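Local coordinates for alpha-fucosidase (Bifidobacterium bifidum, PDB 2EAB), which probably releases alpha-1,2-linked L-fucose from glycans by hydrolysis, this chain being the catalytic portion of a longer, probably membrane-bound protein, at residues A[242-256]-A[268-282]. Residues are numbered along the deposited sequence; the frame is centred on the assembly and turned at random.
Sequences YNSQIKVVLDNGEGT and VSDAKAVTLYIAAAT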
loop_
_atom_site.group_PDB
_atom_site.type_symbol
_atom_site.label_atom_id
_atom_site.label_comp_id
_atom_site.label_asym_id
_atom_site.label_seq_id
_atom_site.Cartn_x
_atom_site.Cartn_y
_atom_site.Cartn_z
ATOM N N TYR A 242 -21.224 0.224 16.736
ATOM C CA TYR A 242 -20.721 1.467 16.164
ATOM C C TYR A 242 -21.372 2.677 16.825
ATOM O O TYR A 242 -22.521 2.615 17.275
ATOM C CB TYR A 242 -20.890 1.501 14.639
ATOM C CG TYR A 242 -22.321 1.446 14.145
ATOM C CD1 TYR A 242 -23.072 2.612 13.986
ATOM C CD2 TYR A 242 -22.916 0.229 13.816
ATOM C CE1 TYR A 242 -24.389 2.566 13.525
ATOM C CE2 TYR A 242 -24.227 0.173 13.354
ATOM C CZ TYR A 242 -24.955 1.340 13.210
ATOM O OH TYR A 242 -26.249 1.259 12.753
ATOM N N ASN A 243 -20.626 3.775 16.871
ATOM C CA ASN A 243 -21.052 4.991 17.540
ATOM C C ASN A 243 -20.324 6.170 16.910
ATOM O O ASN A 243 -19.093 6.166 16.807
ATOM C CB ASN A 243 -20.740 4.891 19.043
ATOM C CG ASN A 243 -21.298 6.057 19.853
ATOM O OD1 ASN A 243 -20.881 7.200 19.690
ATOM N ND2 ASN A 243 -22.228 5.756 20.757
ATOM N N SER A 244 -21.087 7.163 16.467
ATOM C CA SER A 244 -20.507 8.418 16.011
ATOM C C SER A 244 -21.212 9.589 16.680
ATOM O O SER A 244 -22.412 9.522 16.980
ATOM C CB SER A 244 -20.576 8.543 14.490
ATOM O OG SER A 244 -21.908 8.728 14.040
ATOM N N GLN A 245 -20.454 10.654 16.922
ATOM C CA GLN A 245 -20.975 11.840 17.595
ATOM C C GLN A 245 -20.451 13.110 16.963
ATOM O O GLN A 245 -19.280 13.180 16.571
ATOM C CB GLN A 245 -20.631 11.814 19.085
ATOM C CG GLN A 245 -21.339 10.699 19.838
ATOM C CD GLN A 245 -20.952 10.598 21.290
ATOM O OE1 GLN A 245 -20.783 11.604 21.984
ATOM N NE2 GLN A 245 -20.826 9.367 21.769
ATOM N N ILE A 246 -21.336 14.100 16.856
ATOM C CA ILE A 246 -20.982 15.436 16.395
ATOM C C ILE A 246 -21.340 16.423 17.495
ATOM O O ILE A 246 -22.509 16.557 17.871
ATOM C CB ILE A 246 -21.710 15.838 15.084
ATOM C CG1 ILE A 246 -21.448 14.805 13.975
ATOM C CG2 ILE A 246 -21.310 17.265 14.668
ATOM C CD1 ILE A 246 -22.037 15.157 12.613
ATOM N N LYS A 247 -20.317 17.088 18.018
ATOM C CA LYS A 247 -20.483 18.125 19.029
ATOM C C LYS A 247 -20.357 19.484 18.347
ATOM O O LYS A 247 -19.339 19.779 17.720
ATOM C CB LYS A 247 -19.425 17.957 20.123
ATOM C CG LYS A 247 -19.539 18.933 21.285
ATOM C CD LYS A 247 -18.403 18.721 22.266
ATOM C CE LYS A 247 -18.531 19.620 23.487
ATOM N NZ LYS A 247 -19.703 19.274 24.338
ATOM N N VAL A 248 -21.402 20.303 18.474
ATOM C CA VAL A 248 -21.466 21.601 17.805
ATOM C C VAL A 248 -21.153 22.718 18.801
ATOM O O VAL A 248 -21.875 22.902 19.787
ATOM C CB VAL A 248 -22.856 21.830 17.153
ATOM C CG1 VAL A 248 -22.893 23.152 16.408
ATOM C CG2 VAL A 248 -23.202 20.686 16.208
ATOM N N VAL A 249 -20.073 23.451 18.542
ATOM C CA VAL A 249 -19.625 24.514 19.443
ATOM C C VAL A 249 -19.719 25.885 18.766
ATOM O O VAL A 249 -18.977 26.180 17.827
ATOM C CB VAL A 249 -18.183 24.262 19.970
ATOM C CG1 VAL A 249 -17.795 25.303 21.019
ATOM C CG2 VAL A 249 -18.058 22.858 20.552
ATOM N N LEU A 250 -20.641 26.712 19.255
ATOM C CA LEU A 250 -20.828 28.071 18.746
ATOM C C LEU A 250 -19.742 28.995 19.281
ATOM O O LEU A 250 -19.429 28.960 20.472
ATOM C CB LEU A 250 -22.194 28.624 19.167
ATOM C CG LEU A 250 -23.491 27.880 18.834
ATOM C CD1 LEU A 250 -24.646 28.484 19.619
ATOM C CD2 LEU A 250 -23.789 27.913 17.347
ATOM N N ASP A 251 -19.179 29.822 18.402
ATOM C CA ASP A 251 -18.233 30.862 18.815
ATOM C C ASP A 251 -18.894 31.846 19.772
ATOM O O ASP A 251 -19.990 32.339 19.498
ATOM C CB ASP A 251 -17.694 31.622 17.604
ATOM C CG ASP A 251 -16.443 30.995 17.024
ATOM O OD1 ASP A 251 -16.234 29.775 17.197
ATOM O OD2 ASP A 251 -15.666 31.732 16.382
ATOM N N ASN A 252 -18.220 32.111 20.892
ATOM C CA ASN A 252 -18.653 33.103 21.888
ATOM C C ASN A 252 -20.087 32.900 22.392
ATOM O O ASN A 252 -20.691 33.816 22.959
ATOM C CB ASN A 252 -18.473 34.531 21.344
ATOM C CG ASN A 252 -17.094 34.765 20.745
ATOM O OD1 ASN A 252 -16.072 34.584 21.409
ATOM N ND2 ASN A 252 -17.063 35.177 19.480
ATOM N N GLY A 253 -20.622 31.698 22.181
ATOM C CA GLY A 253 -22.017 31.392 22.495
ATOM C C GLY A 253 -22.997 32.179 21.641
ATOM O O GLY A 253 -24.178 32.292 21.981
ATOM N N GLU A 254 -22.500 32.723 20.530
ATOM C CA GLU A 254 -23.298 33.553 19.631
ATOM C C GLU A 254 -24.031 32.698 18.607
ATOM O O GLU A 254 -23.414 31.931 17.861
ATOM C CB GLU A 254 -22.425 34.596 18.932
ATOM C CG GLU A 254 -21.876 35.673 19.861
ATOM C CD GLU A 254 -21.011 36.699 19.145
ATOM O OE1 GLU A 254 -20.420 37.555 19.838
ATOM O OE2 GLU A 254 -20.922 36.659 17.898
ATOM N N GLY A 255 -25.351 32.849 18.575
ATOM C CA GLY A 255 -26.212 32.009 17.755
ATOM C C GLY A 255 -27.046 31.094 18.628
ATOM O O GLY A 255 -26.897 31.081 19.854
ATOM N N THR A 256 -27.926 30.326 17.993
ATOM C CA THR A 256 -28.809 29.414 18.707
ATOM C C THR A 256 -28.628 27.989 18.201
ATOM O O THR A 256 -28.588 27.744 16.993
ATOM C CB THR A 256 -30.293 29.845 18.581
ATOM O OG1 THR A 256 -30.431 31.207 19.004
ATOM C CG2 THR A 256 -31.200 28.964 19.434
ATOM N N VAL A 268 -28.311 24.886 13.618
ATOM C CA VAL A 268 -27.570 26.090 13.974
ATOM C C VAL A 268 -28.257 27.271 13.304
ATOM O O VAL A 268 -28.461 27.272 12.089
ATOM C CB VAL A 268 -26.087 26.005 13.523
ATOM C CG1 VAL A 268 -25.366 27.332 13.744
ATOM C CG2 VAL A 268 -25.372 24.885 14.261
ATOM N N SER A 269 -28.627 28.266 14.106
ATOM C CA SER A 269 -29.288 29.460 13.592
ATOM C C SER A 269 -28.653 30.730 14.146
ATOM O O SER A 269 -28.209 30.761 15.295
ATOM C CB SER A 269 -30.784 29.427 13.914
ATOM O OG SER A 269 -30.996 29.418 15.313
ATOM N N ASP A 270 -28.605 31.763 13.306
ATOM C CA ASP A 270 -28.169 33.112 13.699
ATOM C C ASP A 270 -26.735 33.172 14.233
ATOM O O ASP A 270 -26.408 34.007 15.083
ATOM C CB ASP A 270 -29.152 33.724 14.711
ATOM C CG ASP A 270 -30.602 33.569 14.285
ATOM O OD1 ASP A 270 -30.927 33.928 13.133
ATOM O OD2 ASP A 270 -31.413 33.089 15.106
ATOM N N ALA A 271 -25.881 32.287 13.723
ATOM C CA ALA A 271 -24.487 32.235 14.146
ATOM C C ALA A 271 -23.585 32.966 13.155
ATOM O O ALA A 271 -24.047 33.455 12.121
ATOM C CB ALA A 271 -24.042 30.787 14.317
ATOM N N LYS A 272 -22.298 33.040 13.489
ATOM C CA LYS A 272 -21.296 33.608 12.598
ATOM C C LYS A 272 -20.189 32.590 12.319
ATOM O O LYS A 272 -19.730 32.461 11.185
ATOM C CB LYS A 272 -20.707 34.895 13.184
ATOM C CG LYS A 272 -19.903 35.710 12.180
ATOM C CD LYS A 272 -19.244 36.916 12.829
ATOM C CE LYS A 272 -18.480 37.731 11.800
ATOM N NZ LYS A 272 -17.760 38.885 12.413
ATOM N N ALA A 273 -19.769 31.877 13.363
ATOM C CA ALA A 273 -18.734 30.852 13.248
ATOM C C ALA A 273 -18.992 29.713 14.225
ATOM O O ALA A 273 -19.397 29.937 15.369
ATOM C CB ALA A 273 -17.361 31.451 13.484
ATOM N N VAL A 274 -18.759 28.488 13.760
ATOM C CA VAL A 274 -18.942 27.292 14.580
ATOM C C VAL A 274 -17.815 26.287 14.335
ATOM O O VAL A 274 -17.236 26.240 13.248
ATOM C CB VAL A 274 -20.316 26.590 14.325
ATOM C CG1 VAL A 274 -21.486 27.521 14.619
ATOM C CG2 VAL A 274 -20.414 26.060 12.906
ATOM N N THR A 275 -17.511 25.495 15.358
ATOM C CA THR A 275 -16.614 24.352 15.209
ATOM C C THR A 275 -17.379 23.081 15.539
ATOM O O THR A 275 -18.023 22.984 16.587
ATOM C CB THR A 275 -15.371 24.461 16.116
ATOM O OG1 THR A 275 -14.748 25.736 15.923
ATOM C CG2 THR A 275 -14.357 23.353 15.796
ATOM N N LEU A 276 -17.321 22.121 14.620
ATOM C CA LEU A 276 -17.873 20.794 14.838
ATOM C C LEU A 276 -16.741 19.844 15.183
ATOM O O LEU A 276 -15.712 19.827 14.506
ATOM C CB LEU A 276 -18.591 20.295 13.585
ATOM C CG LEU A 276 -20.068 20.645 13.369
ATOM C CD1 LEU A 276 -20.372 22.136 13.494
ATOM C CD2 LEU A 276 -20.528 20.114 12.021
ATOM N N TYR A 277 -16.930 19.077 16.250
ATOM C CA TYR A 277 -16.017 18.003 16.607
ATOM C C TYR A 277 -16.726 16.680 16.371
ATOM O O TYR A 277 -17.803 16.431 16.922
ATOM C CB TYR A 277 -15.563 18.133 18.059
ATOM C CG TYR A 277 -14.753 19.383 18.312
ATOM C CD1 TYR A 277 -13.391 19.430 18.001
ATOM C CD2 TYR A 277 -15.350 20.526 18.842
ATOM C CE1 TYR A 277 -12.642 20.581 18.221
ATOM C CE2 TYR A 277 -14.607 21.681 19.065
ATOM C CZ TYR A 277 -13.256 21.698 18.756
ATOM O OH TYR A 277 -12.519 22.838 18.972
ATOM N N ILE A 278 -16.115 15.850 15.533
ATOM C CA ILE A 278 -16.725 14.606 15.081
ATOM C C ILE A 278 -15.816 13.441 15.449
ATOM O O ILE A 278 -14.626 13.439 15.114
ATOM C CB ILE A 278 -16.963 14.619 13.551
ATOM C CG1 ILE A 278 -17.849 15.810 13.152
ATOM C CG2 ILE A 278 -17.586 13.304 13.093
ATOM C CD1 ILE A 278 -17.333 16.589 11.956
ATOM N N ALA A 279 -16.374 12.458 16.148
ATOM C CA ALA A 279 -15.628 11.250 16.482
ATOM C C ALA A 279 -16.471 10.022 16.191
ATOM O O ALA A 279 -17.701 10.096 16.146
ATOM C CB ALA A 279 -15.195 11.268 17.935
ATOM N N ALA A 280 -15.805 8.886 15.993
ATOM C CA ALA A 280 -16.491 7.629 15.745
ATOM C C ALA A 280 -15.618 6.474 16.187
ATOM O O ALA A 280 -14.385 6.581 16.200
ATOM C CB ALA A 280 -16.845 7.491 14.278
ATOM N N ALA A 281 -16.259 5.368 16.547
ATOM C CA ALA A 281 -15.556 4.155 16.939
ATOM C C ALA A 281 -16.469 2.954 16.843
ATOM O O ALA A 281 -17.702 3.079 16.835
ATOM C CB ALA A 281 -15.031 4.268 18.356
ATOM N N THR A 282 -15.836 1.787 16.779
ATOM C CA THR A 282 -16.511 0.514 16.939
ATOM C C THR A 282 -15.850 -0.227 18.095
ATOM O O THR A 282 -14.837 0.234 18.642
ATOM C CB THR A 282 -16.402 -0.379 15.681
ATOM O OG1 THR A 282 -15.083 -0.933 15.602
ATOM C CG2 THR A 282 -16.721 0.391 14.405
HETATM O O HOH W 1 -21.305 32.449 16.174
HETATM O O HOH W 2 -31.287 26.818 16.101
#
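Lys247 and Tyr277 exchange a pair of nearly straight backbone hydrogen bonds, Lys247 N to Tyr277 O at 2.8 Å (172° at the hydrogen) and Tyr277 N to Lys247 O, midway along the antiparallel strands 242-250 and 273-282. These are adjacent inner strands of one sheet of the N-terminal beta-sandwich domain; ahead of strand 273-282 the chain turns a corner at Asp270, and Thr256 pairs with Ser269 in the facing sheet. Reciprocal bonds also join Asn243 with Ala281, Gln245 with Ala279 and Val249 with Thr275, and Asp251 N to Ala273 O closes the series. In the facing sheet Thr256 N hydrogen-bonds Ser269 O at 2.7 Å, and Ser269 N returns a bond to Thr256 O. One water bridges Glu254 O, Lys272 N and Ala273 O at the turn; another links Thr256 O to Ser269 OG. Arg194, from the neighbouring strand 190-197, salt-bridges Asp251 and hydrogen-bonds Thr275 OG1. On the face carrying Asn243, Gln245 and Lys247, which helix 297-314 covers, Gln245 NE2 donates to Asn243 OD1 at 3.0 Å, tilted 23° from that carbonyl plane, while Lys247 NZ pairs with Asp227. Val249 CG2 meets the Tyr277 ring at its edge, 3.9 Å from CE2. The opposite face looks into the sandwich. There Ile246 and Ile278 run side by side, CG1 to CG1, and Ile246 CG2, anti to its own nitrogen, touches Leu276 CG at 3.8 Å. Val268, from the other sheet, closes over this row: its CG2 packs on Val248 CG1 at 3.7 Å, and its CG1 lies against Leu250 CD2, the two side chains running in opposite directions. With CG beside the backbone nitrogen (chi1 -56°), Leu250 sends CD2 between both sheets, 3.6 Å from Val274 CG1 and 4.2 Å from Ala271 CB.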